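Local coordinates for xylulose kinase (Escherichia coli, PDB 2ITM), which catalyses the ATP-dependent phosphorylation of D-xylulose to D-xylulose 5-phosphate, and less efficiently that of 1-deoxy-D-xylulose, as a homodimeric kinase of the FGGY family, at residues D147-Y155 / F164-T174; M291-A301 / V365-G376. All coordinates share one frame; numbering follows the deposited sequence.

Contact 1 (147-155 with 164-174) belongs to the N-terminal FGGY domain and contact 2 (291-301 with 365-376) to the C-terminal one. They share no element. Their centres lie about 33 Å apart, on opposite sides of the centre of the chain, and their nearest atoms about 17 Å apart. Both are largely buried, but their chemistry differs. Contact 1 joins two strand-helix pieces through a lysine ringed by aspartates, close to bound D-xylulose, and has a partly exposed lysine-phenylalanine pair at one end. Contact 2 pairs two helices by apolar side chains, with no hydrogen bond between its segments. It lies away from the annotated sites, and one end reaches the second subunit.

Contact 1: D147-Y155 / F164-T174; sequences DKVLLPKDY and FASDMSDAAGT
Lys-153 joins Asp-167 and Asp-170 in a buried salt-bridge network of the N-terminal FGGY domain, a member of the actin-like ATPase clan. The network ties the first turn of helix 152-161 to the start of helix 168-172. The lysine chain can be followed outward. CB points toward 164-174. CG and CD then run past Asp-170 OD1, with CD 3.5 Å from it. CE comes within 3.4 Å of Asp-167 OD2. The chain is extended up to CE, and a bend at chi4 (-56°) places NZ among three carboxylates. NZ gives hydrogen bonds to Asp-167 OD2 at 2.8 Å, nearly along the C-O bond, and to Asp-170 OD1 at 2.9 Å, on the anti side and 26° out of the carboxylate plane. Its third bond goes to OD1 of neighbouring Asp-154, on the syn side. Asp-154 OD1 also pairs with Arg-157, while Ser-166 OG is modelled doubtfully close to its OD2. An alanine at Lys-153 would remove the ammonium group, and Asp-167 and Asp-170 would probably lose the positive charge that links them, while Asp-154 would keep Arg-157. Asp-167 is also the N-cap of helix 168-172: its OD1 accepts from Ser-169 N and OG. The Asp-170 side chain touches Met-77, a substrate-binding residue, and its nearest atom is about 6 Å from bound D-xylulose, so this side of the network lies just behind the sugar site. Leu-151 CD1 packs on Asp-170 CB at 3.5 Å. At the outer end, Lys-148 crosses the Phe-164 ring, with CE over one face in a CH-pi contact. Lys-148 NZ makes a cation-pi contact 4.8 Å from the ring centroid and bonds to Asp-197 O. Leu-150 CD2 meets the ring at its edge, 4.3 Å from Phe-164 CD2.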
loop_
_atom_site.group_PDB
_atom_site.type_symbol
_atom_site.label_atom_id
_atom_site.label_comp_id
_atom_site.label_asym_id
_atom_site.label_seq_id
_atom_site.Cartn_x
_atom_site.Cartn_y
_atom_site.Cartn_z
ATOM N N ASP A 147 41.798 -27.033 7.092
ATOM C CA ASP A 147 42.919 -27.255 6.201
ATOM C C ASP A 147 42.664 -26.627 4.864
ATOM O O ASP A 147 43.576 -26.205 4.183
ATOM C CB ASP A 147 43.211 -28.755 6.077
ATOM C CG ASP A 147 44.537 -29.035 5.384
ATOM O OD1 ASP A 147 44.543 -29.518 4.239
ATOM O OD2 ASP A 147 45.625 -28.793 5.894
ATOM N N LYS A 148 41.398 -26.566 4.498
ATOM C CA LYS A 148 40.993 -26.136 3.176
ATOM C C LYS A 148 39.626 -25.463 3.211
ATOM O O LYS A 148 38.716 -25.913 3.898
ATOM C CB LYS A 148 40.962 -27.325 2.218
ATOM C CG LYS A 148 41.681 -27.096 0.932
ATOM C CD LYS A 148 43.127 -26.803 1.177
ATOM C CE LYS A 148 43.985 -27.700 0.344
ATOM N NZ LYS A 148 45.380 -27.262 0.366
ATOM N N VAL A 149 39.514 -24.384 2.454
ATOM C CA VAL A 149 38.254 -23.723 2.181
ATOM C C VAL A 149 37.931 -23.776 0.682
ATOM O O VAL A 149 38.666 -23.259 -0.136
ATOM C CB VAL A 149 38.287 -22.262 2.660
ATOM C CG1 VAL A 149 37.038 -21.529 2.269
ATOM C CG2 VAL A 149 38.498 -22.199 4.146
ATOM N N LEU A 150 36.828 -24.426 0.350
ATOM C CA LEU A 150 36.430 -24.573 -1.037
ATOM C C LEU A 150 35.084 -23.930 -1.306
ATOM O O LEU A 150 34.150 -24.065 -0.525
ATOM C CB LEU A 150 36.404 -26.035 -1.453
ATOM C CG LEU A 150 37.689 -26.844 -1.395
ATOM C CD1 LEU A 150 37.412 -28.243 -1.849
ATOM C CD2 LEU A 150 38.760 -26.211 -2.234
ATOM N N LEU A 151 34.993 -23.240 -2.425
ATOM C CA LEU A 151 33.712 -22.872 -2.960
ATOM C C LEU A 151 32.929 -24.117 -3.376
ATOM O O LEU A 151 33.475 -25.187 -3.489
ATOM C CB LEU A 151 33.888 -21.894 -4.116
ATOM C CG LEU A 151 34.506 -20.545 -3.758
ATOM C CD1 LEU A 151 35.097 -19.870 -4.962
ATOM C CD2 LEU A 151 33.463 -19.655 -3.119
ATOM N N PRO A 152 31.638 -23.967 -3.579
ATOM C CA PRO A 152 30.760 -25.131 -3.678
ATOM C C PRO A 152 31.057 -26.000 -4.902
ATOM O O PRO A 152 31.167 -27.205 -4.771
ATOM C CB PRO A 152 29.367 -24.491 -3.735
ATOM C CG PRO A 152 29.525 -23.234 -2.970
ATOM C CD PRO A 152 30.868 -22.723 -3.309
ATOM N N LYS A 153 31.205 -25.389 -6.067
ATOM C CA LYS A 153 31.497 -26.141 -7.276
ATOM C C LYS A 153 32.879 -26.794 -7.210
ATOM O O LYS A 153 33.113 -27.831 -7.804
ATOM C CB LYS A 153 31.380 -25.256 -8.500
ATOM C CG LYS A 153 32.681 -24.625 -8.912
ATOM C CD LYS A 153 32.526 -23.761 -10.114
ATOM C CE LYS A 153 33.871 -23.331 -10.648
ATOM N NZ LYS A 153 34.712 -22.634 -9.667
ATOM N N ASP A 154 33.775 -26.155 -6.475
ATOM C CA ASP A 154 35.123 -26.630 -6.296
ATOM C C ASP A 154 35.196 -27.823 -5.348
ATOM O O ASP A 154 36.047 -28.678 -5.502
ATOM C CB ASP A 154 36.042 -25.499 -5.857
ATOM C CG ASP A 154 36.091 -24.366 -6.861
ATOM O OD1 ASP A 154 35.947 -24.627 -8.059
ATOM O OD2 ASP A 154 36.253 -23.194 -6.537
ATOM N N TYR A 155 34.285 -27.892 -4.389
ATOM C CA TYR A 155 34.168 -29.098 -3.586
ATOM C C TYR A 155 33.747 -30.251 -4.476
ATOM O O TYR A 155 34.277 -31.336 -4.386
ATOM C CB TYR A 155 33.177 -28.945 -2.437
ATOM C CG TYR A 155 32.862 -30.261 -1.765
ATOM C CD1 TYR A 155 33.722 -30.809 -0.844
ATOM C CD2 TYR A 155 31.717 -30.962 -2.079
ATOM C CE1 TYR A 155 33.436 -32.006 -0.238
ATOM C CE2 TYR A 155 31.425 -32.154 -1.487
ATOM C CZ TYR A 155 32.288 -32.682 -0.570
ATOM O OH TYR A 155 32.002 -33.881 0.014
ATOM N N PHE A 164 42.424 -29.989 -5.690
ATOM C CA PHE A 164 41.981 -28.743 -5.086
ATOM C C PHE A 164 42.226 -27.584 -6.042
ATOM O O PHE A 164 43.342 -27.127 -6.186
ATOM C CB PHE A 164 42.731 -28.452 -3.775
ATOM C CG PHE A 164 42.592 -29.521 -2.724
ATOM C CD1 PHE A 164 43.438 -30.607 -2.703
ATOM C CD2 PHE A 164 41.627 -29.432 -1.747
ATOM C CE1 PHE A 164 43.308 -31.576 -1.745
ATOM C CE2 PHE A 164 41.504 -30.403 -0.787
ATOM C CZ PHE A 164 42.340 -31.469 -0.786
ATOM N N ALA A 165 41.170 -27.097 -6.678
ATOM C CA ALA A 165 41.308 -26.043 -7.662
ATOM C C ALA A 165 40.077 -25.157 -7.805
ATOM O O ALA A 165 38.964 -25.603 -7.629
ATOM C CB ALA A 165 41.704 -26.611 -8.983
ATOM N N SER A 166 40.305 -23.893 -8.139
ATOM C CA SER A 166 39.244 -22.993 -8.540
ATOM C C SER A 166 39.598 -22.145 -9.761
ATOM O O SER A 166 40.698 -22.211 -10.258
ATOM C CB SER A 166 38.836 -22.098 -7.367
ATOM O OG SER A 166 37.601 -21.477 -7.595
ATOM N N ASP A 167 38.640 -21.344 -10.176
ATOM C CA ASP A 167 38.838 -20.375 -11.229
ATOM C C ASP A 167 38.786 -18.943 -10.715
ATOM O O ASP A 167 38.309 -18.690 -9.646
ATOM C CB ASP A 167 37.825 -20.586 -12.344
ATOM C CG ASP A 167 36.491 -19.985 -12.031
ATOM O OD1 ASP A 167 36.193 -18.921 -12.561
ATOM O OD2 ASP A 167 35.677 -20.511 -11.271
ATOM N N MET A 168 39.271 -18.015 -11.524
ATOM C CA MET A 168 39.375 -16.612 -11.140
ATOM C C MET A 168 38.025 -15.917 -10.833
ATOM O O MET A 168 37.943 -15.031 -10.014
ATOM C CB MET A 168 40.156 -15.829 -12.189
ATOM C CG MET A 168 41.573 -16.339 -12.419
ATOM S SD MET A 168 42.643 -16.186 -10.995
ATOM C CE MET A 168 44.140 -16.820 -11.670
ATOM N N SER A 169 36.970 -16.321 -11.520
ATOM C CA SER A 169 35.664 -15.735 -11.329
ATOM C C SER A 169 35.011 -16.126 -10.009
ATOM O O SER A 169 34.424 -15.296 -9.370
ATOM C CB SER A 169 34.743 -16.008 -12.527
ATOM O OG SER A 169 34.190 -17.299 -12.494
ATOM N N ASP A 170 35.126 -17.389 -9.653
ATOM C CA ASP A 170 34.618 -17.851 -8.377
ATOM C C ASP A 170 35.511 -17.357 -7.232
ATOM O O ASP A 170 35.030 -16.888 -6.220
ATOM C CB ASP A 170 34.526 -19.383 -8.377
ATOM C CG ASP A 170 33.144 -19.897 -7.924
ATOM O OD1 ASP A 170 33.006 -21.133 -7.825
ATOM O OD2 ASP A 170 32.182 -19.173 -7.642
ATOM N N ALA A 171 36.827 -17.476 -7.430
ATOM C CA ALA A 171 37.810 -17.041 -6.457
ATOM C C ALA A 171 37.690 -15.555 -6.110
ATOM O O ALA A 171 37.888 -15.178 -4.978
ATOM C CB ALA A 171 39.207 -17.373 -6.924
ATOM N N ALA A 172 37.380 -14.732 -7.095
ATOM C CA ALA A 172 37.177 -13.323 -6.856
ATOM C C ALA A 172 36.103 -13.088 -5.801
ATOM O O ALA A 172 36.187 -12.161 -5.017
ATOM C CB ALA A 172 36.833 -12.626 -8.127
ATOM N N GLY A 173 35.102 -13.957 -5.785
ATOM C CA GLY A 173 34.001 -13.839 -4.865
ATOM C C GLY A 173 34.281 -14.165 -3.414
ATOM O O GLY A 173 33.410 -14.014 -2.594
ATOM N N THR A 174 35.484 -14.621 -3.103
ATOM C CA THR A 174 35.848 -14.972 -1.738
ATOM C C THR A 174 36.153 -13.750 -0.887
ATOM O O THR A 174 35.941 -13.760 0.309
ATOM C CB THR A 174 37.059 -15.937 -1.697
ATOM O OG1 THR A 174 38.218 -15.314 -2.246
ATOM C CG2 THR A 174 36.827 -17.145 -2.558
HETATM O O HOH W 1 30.980 -22.235 -6.719
HETATM O O HOH W 2 38.714 -28.392 -5.969
#

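Contact 2: M291-A301 / V365-G376; sequences MLSAASCLDWA and VLEGVGYALADG
Val-369 packs against Ala-294 and Cys-297, and Leu-373 against Ala-294, where two helices of the C-terminal FGGY domain run almost antiparallel. The axes of 294-301 and 365-376 approach to 10.6 Å at an angle of 164°. The two valine methyls divide the work. CG1 turns to Ala-294 CB, and CG2 meets Cys-297 CB at 4.2 Å. Leu-373 lays CD1 against Ala-294 CB, while its CD2 reaches back to the CB atoms of Leu-292 and Met-291. The loop leading into helix 294-304 adds Leu-292, whose CD1 touches Ala-372 CB at 3.6 Å. Met-291 lies beside the last turn of the segment 365-376. Bends at chi2 (-68°) and chi3 (-103°) fold its methyl onto the helix backbone. Gly-376 allows this close approach, since a CB there would clash with the methyl. Met-291 CE rests 3.7 Å from Gly-376 CA and 3.4 Å from Leu-373 O. At the far end, Ala-301 CB sits 3.6 Å from Val-365 CG1. That methyl also lies at the edge of the Trp-300 ring, near its plane.

A second shell holds these residues. Phe-329 of strand 328-333 packs on Val-365 and Val-369. Helix 294-304 borders the second subunit: Cys-297 packs on His-354 of that subunit, and the less well ordered Trp-300 ring also meets it. Trp-402 of helix 400-410 touches Ala-294, Val-369 and Leu-373, and its NE1 bonds to Leu-366 O.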
loop_
_atom_site.group_PDB
_atom_site.type_symbol
_atom_site.label_atom_id
_atom_site.label_comp_id
_atom_site.label_asym_id
_atom_site.label_seq_id
_atom_site.Cartn_x
_atom_site.Cartn_y
_atom_site.Cartn_z
ATOM N N MET A 291 19.760 -7.178 -10.003
ATOM C CA MET A 291 18.663 -6.381 -10.498
ATOM C C MET A 291 17.359 -7.010 -10.096
ATOM O O MET A 291 17.325 -8.155 -9.687
ATOM C CB MET A 291 18.746 -6.263 -12.005
ATOM C CG MET A 291 20.031 -5.614 -12.485
ATOM S SD MET A 291 20.158 -3.890 -12.072
ATOM C CE MET A 291 19.777 -3.172 -13.618
ATOM N N LEU A 292 16.279 -6.253 -10.215
ATOM C CA LEU A 292 14.936 -6.799 -10.112
ATOM C C LEU A 292 14.778 -7.958 -11.088
ATOM O O LEU A 292 15.370 -7.971 -12.154
ATOM C CB LEU A 292 13.860 -5.729 -10.326
ATOM C CG LEU A 292 13.699 -4.653 -9.262
ATOM C CD1 LEU A 292 13.191 -3.392 -9.872
ATOM C CD2 LEU A 292 12.817 -5.086 -8.124
ATOM N N SER A 293 13.968 -8.926 -10.692
ATOM C CA SER A 293 13.500 -9.954 -11.595
ATOM C C SER A 293 12.297 -9.427 -12.357
ATOM O O SER A 293 11.177 -9.581 -11.923
ATOM C CB SER A 293 13.114 -11.215 -10.828
ATOM O OG SER A 293 14.131 -11.591 -9.932
ATOM N N ALA A 294 12.554 -8.803 -13.497
ATOM C CA ALA A 294 11.505 -8.211 -14.314
ATOM C C ALA A 294 10.489 -9.279 -14.657
ATOM O O ALA A 294 9.321 -8.996 -14.885
ATOM C CB ALA A 294 12.093 -7.664 -15.554
ATOM N N ALA A 295 10.958 -10.519 -14.696
ATOM C CA ALA A 295 10.112 -11.678 -14.903
ATOM C C ALA A 295 9.161 -11.854 -13.727
ATOM O O ALA A 295 7.952 -11.879 -13.890
ATOM C CB ALA A 295 10.942 -12.916 -15.109
ATOM N N SER A 296 9.742 -12.004 -12.548
ATOM C CA SER A 296 8.948 -12.246 -11.365
ATOM C C SER A 296 8.171 -11.004 -10.948
ATOM O O SER A 296 7.386 -11.057 -10.003
ATOM C CB SER A 296 9.837 -12.769 -10.230
ATOM O OG SER A 296 9.293 -12.390 -8.978
ATOM N N CYS A 297 8.365 -9.906 -11.664
ATOM C CA CYS A 297 7.575 -8.703 -11.428
ATOM C C CYS A 297 6.365 -8.650 -12.357
ATOM O O CYS A 297 5.233 -8.571 -11.904
ATOM C CB CYS A 297 8.438 -7.453 -11.585
ATOM S SG CYS A 297 9.436 -7.036 -10.139
ATOM N N LEU A 298 6.628 -8.738 -13.656
ATOM C CA LEU A 298 5.596 -8.815 -14.679
ATOM C C LEU A 298 4.529 -9.859 -14.379
ATOM O O LEU A 298 3.347 -9.604 -14.524
ATOM C CB LEU A 298 6.215 -9.114 -16.034
ATOM C CG LEU A 298 7.009 -8.014 -16.715
ATOM C CD1 LEU A 298 7.084 -8.271 -18.205
ATOM C CD2 LEU A 298 6.427 -6.646 -16.421
ATOM N N ASP A 299 4.962 -11.036 -13.975
ATOM C CA ASP A 299 4.026 -12.061 -13.565
ATOM C C ASP A 299 3.142 -11.571 -12.436
ATOM O O ASP A 299 1.991 -11.967 -12.319
ATOM C CB ASP A 299 4.763 -13.329 -13.161
ATOM C CG ASP A 299 5.299 -14.086 -14.344
ATOM O OD1 ASP A 299 6.328 -14.754 -14.193
ATOM O OD2 ASP A 299 4.769 -14.069 -15.468
ATOM N N TRP A 300 3.693 -10.703 -11.603
ATOM C CA TRP A 300 3.015 -10.301 -10.384
ATOM C C TRP A 300 2.021 -9.190 -10.682
ATOM O O TRP A 300 0.852 -9.309 -10.342
ATOM C CB TRP A 300 4.026 -9.905 -9.305
ATOM C CG TRP A 300 3.454 -9.154 -8.158
ATOM C CD1 TRP A 300 2.931 -9.670 -7.021
ATOM C CD2 TRP A 300 3.368 -7.741 -8.029
ATOM N NE1 TRP A 300 2.516 -8.665 -6.188
ATOM C CE2 TRP A 300 2.770 -7.467 -6.792
ATOM C CE3 TRP A 300 3.737 -6.662 -8.844
ATOM C CZ2 TRP A 300 2.526 -6.175 -6.353
ATOM C CZ3 TRP A 300 3.490 -5.384 -8.407
ATOM C CH2 TRP A 300 2.901 -5.146 -7.178
ATOM N N ALA A 301 2.478 -8.139 -11.352
ATOM C CA ALA A 301 1.576 -7.184 -11.969
ATOM C C ALA A 301 0.368 -7.757 -12.687
ATOM O O ALA A 301 -0.679 -7.137 -12.737
ATOM C CB ALA A 301 2.299 -6.360 -13.012
ATOM N N VAL A 365 3.299 -0.237 -13.162
ATOM C CA VAL A 365 4.262 -1.279 -12.907
ATOM C C VAL A 365 5.342 -1.384 -13.971
ATOM O O VAL A 365 6.518 -1.367 -13.663
ATOM C CB VAL A 365 3.582 -2.635 -12.666
ATOM C CG1 VAL A 365 4.595 -3.663 -12.279
ATOM C CG2 VAL A 365 2.547 -2.511 -11.591
ATOM N N LEU A 366 4.935 -1.464 -15.227
ATOM C CA LEU A 366 5.878 -1.554 -16.324
ATOM C C LEU A 366 6.857 -0.394 -16.311
ATOM O O LEU A 366 8.048 -0.581 -16.446
ATOM C CB LEU A 366 5.143 -1.612 -17.660
ATOM C CG LEU A 366 4.235 -2.814 -17.910
ATOM C CD1 LEU A 366 3.759 -2.851 -19.353
ATOM C CD2 LEU A 366 4.942 -4.082 -17.543
ATOM N N GLU A 367 6.329 0.804 -16.142
ATOM C CA GLU A 367 7.135 1.994 -16.227
ATOM C C GLU A 367 8.085 2.098 -15.044
ATOM O O GLU A 367 9.236 2.468 -15.206
ATOM C CB GLU A 367 6.259 3.236 -16.351
ATOM C CG GLU A 367 5.512 3.312 -17.671
ATOM C CD GLU A 367 4.677 4.564 -17.838
ATOM O OE1 GLU A 367 4.066 5.024 -16.865
ATOM O OE2 GLU A 367 4.625 5.067 -18.965
ATOM N N GLY A 368 7.598 1.753 -13.862
ATOM C CA GLY A 368 8.404 1.804 -12.656
ATOM C C GLY A 368 9.511 0.774 -12.565
ATOM O O GLY A 368 10.632 1.078 -12.186
ATOM N N VAL A 369 9.193 -0.460 -12.916
ATOM C CA VAL A 369 10.221 -1.454 -13.098
ATOM C C VAL A 369 11.223 -0.995 -14.147
ATOM O O VAL A 369 12.414 -1.076 -13.944
ATOM C CB VAL A 369 9.639 -2.822 -13.470
ATOM C CG1 VAL A 369 10.750 -3.795 -13.769
ATOM C CG2 VAL A 369 8.756 -3.342 -12.374
ATOM N N GLY A 370 10.717 -0.504 -15.266
ATOM C CA GLY A 370 11.546 0.137 -16.267
ATOM C C GLY A 370 12.487 1.184 -15.713
ATOM O O GLY A 370 13.667 1.158 -15.985
ATOM N N TYR A 371 11.944 2.106 -14.930
ATOM C CA TYR A 371 12.724 3.196 -14.367
ATOM C C TYR A 371 13.851 2.681 -13.468
ATOM O O TYR A 371 14.972 3.150 -13.544
ATOM C CB TYR A 371 11.836 4.161 -13.589
ATOM C CG TYR A 371 10.784 4.890 -14.394
ATOM C CD1 TYR A 371 10.990 5.244 -15.714
ATOM C CD2 TYR A 371 9.580 5.219 -13.820
ATOM C CE1 TYR A 371 10.026 5.895 -16.428
ATOM C CE2 TYR A 371 8.611 5.869 -14.526
ATOM C CZ TYR A 371 8.833 6.208 -15.828
ATOM O OH TYR A 371 7.853 6.859 -16.504
ATOM N N ALA A 372 13.510 1.717 -12.620
ATOM C CA ALA A 372 14.463 1.035 -11.765
ATOM C C ALA A 372 15.612 0.384 -12.540
ATOM O O ALA A 372 16.771 0.609 -12.242
ATOM C CB ALA A 372 13.755 0.024 -10.911
ATOM N N LEU A 373 15.262 -0.407 -13.543
ATOM C CA LEU A 373 16.235 -1.112 -14.350
ATOM C C LEU A 373 17.207 -0.177 -15.066
ATOM O O LEU A 373 18.385 -0.452 -15.145
ATOM C CB LEU A 373 15.544 -2.037 -15.347
ATOM C CG LEU A 373 14.765 -3.225 -14.778
ATOM C CD1 LEU A 373 14.029 -3.975 -15.847
ATOM C CD2 LEU A 373 15.639 -4.145 -13.955
ATOM N N ALA A 374 16.692 0.928 -15.584
ATOM C CA ALA A 374 17.501 1.909 -16.288
ATOM C C ALA A 374 18.505 2.597 -15.372
ATOM O O ALA A 374 19.653 2.785 -15.736
ATOM C CB ALA A 374 16.624 2.923 -16.964
ATOM N N ASP A 375 18.053 2.975 -14.185
ATOM C CA ASP A 375 18.922 3.559 -13.182
ATOM C C ASP A 375 19.989 2.555 -12.795
ATOM O O ASP A 375 21.139 2.906 -12.582
ATOM C CB ASP A 375 18.123 3.959 -11.943
ATOM C CG ASP A 375 17.461 5.316 -12.076
ATOM O OD1 ASP A 375 17.910 6.135 -12.898
ATOM O OD2 ASP A 375 16.489 5.633 -11.387
ATOM N N GLY A 376 19.576 1.293 -12.698
ATOM C CA GLY A 376 20.473 0.205 -12.367
ATOM C C GLY A 376 21.610 0.075 -13.356
ATOM O O GLY A 376 22.782 -0.008 -12.988
#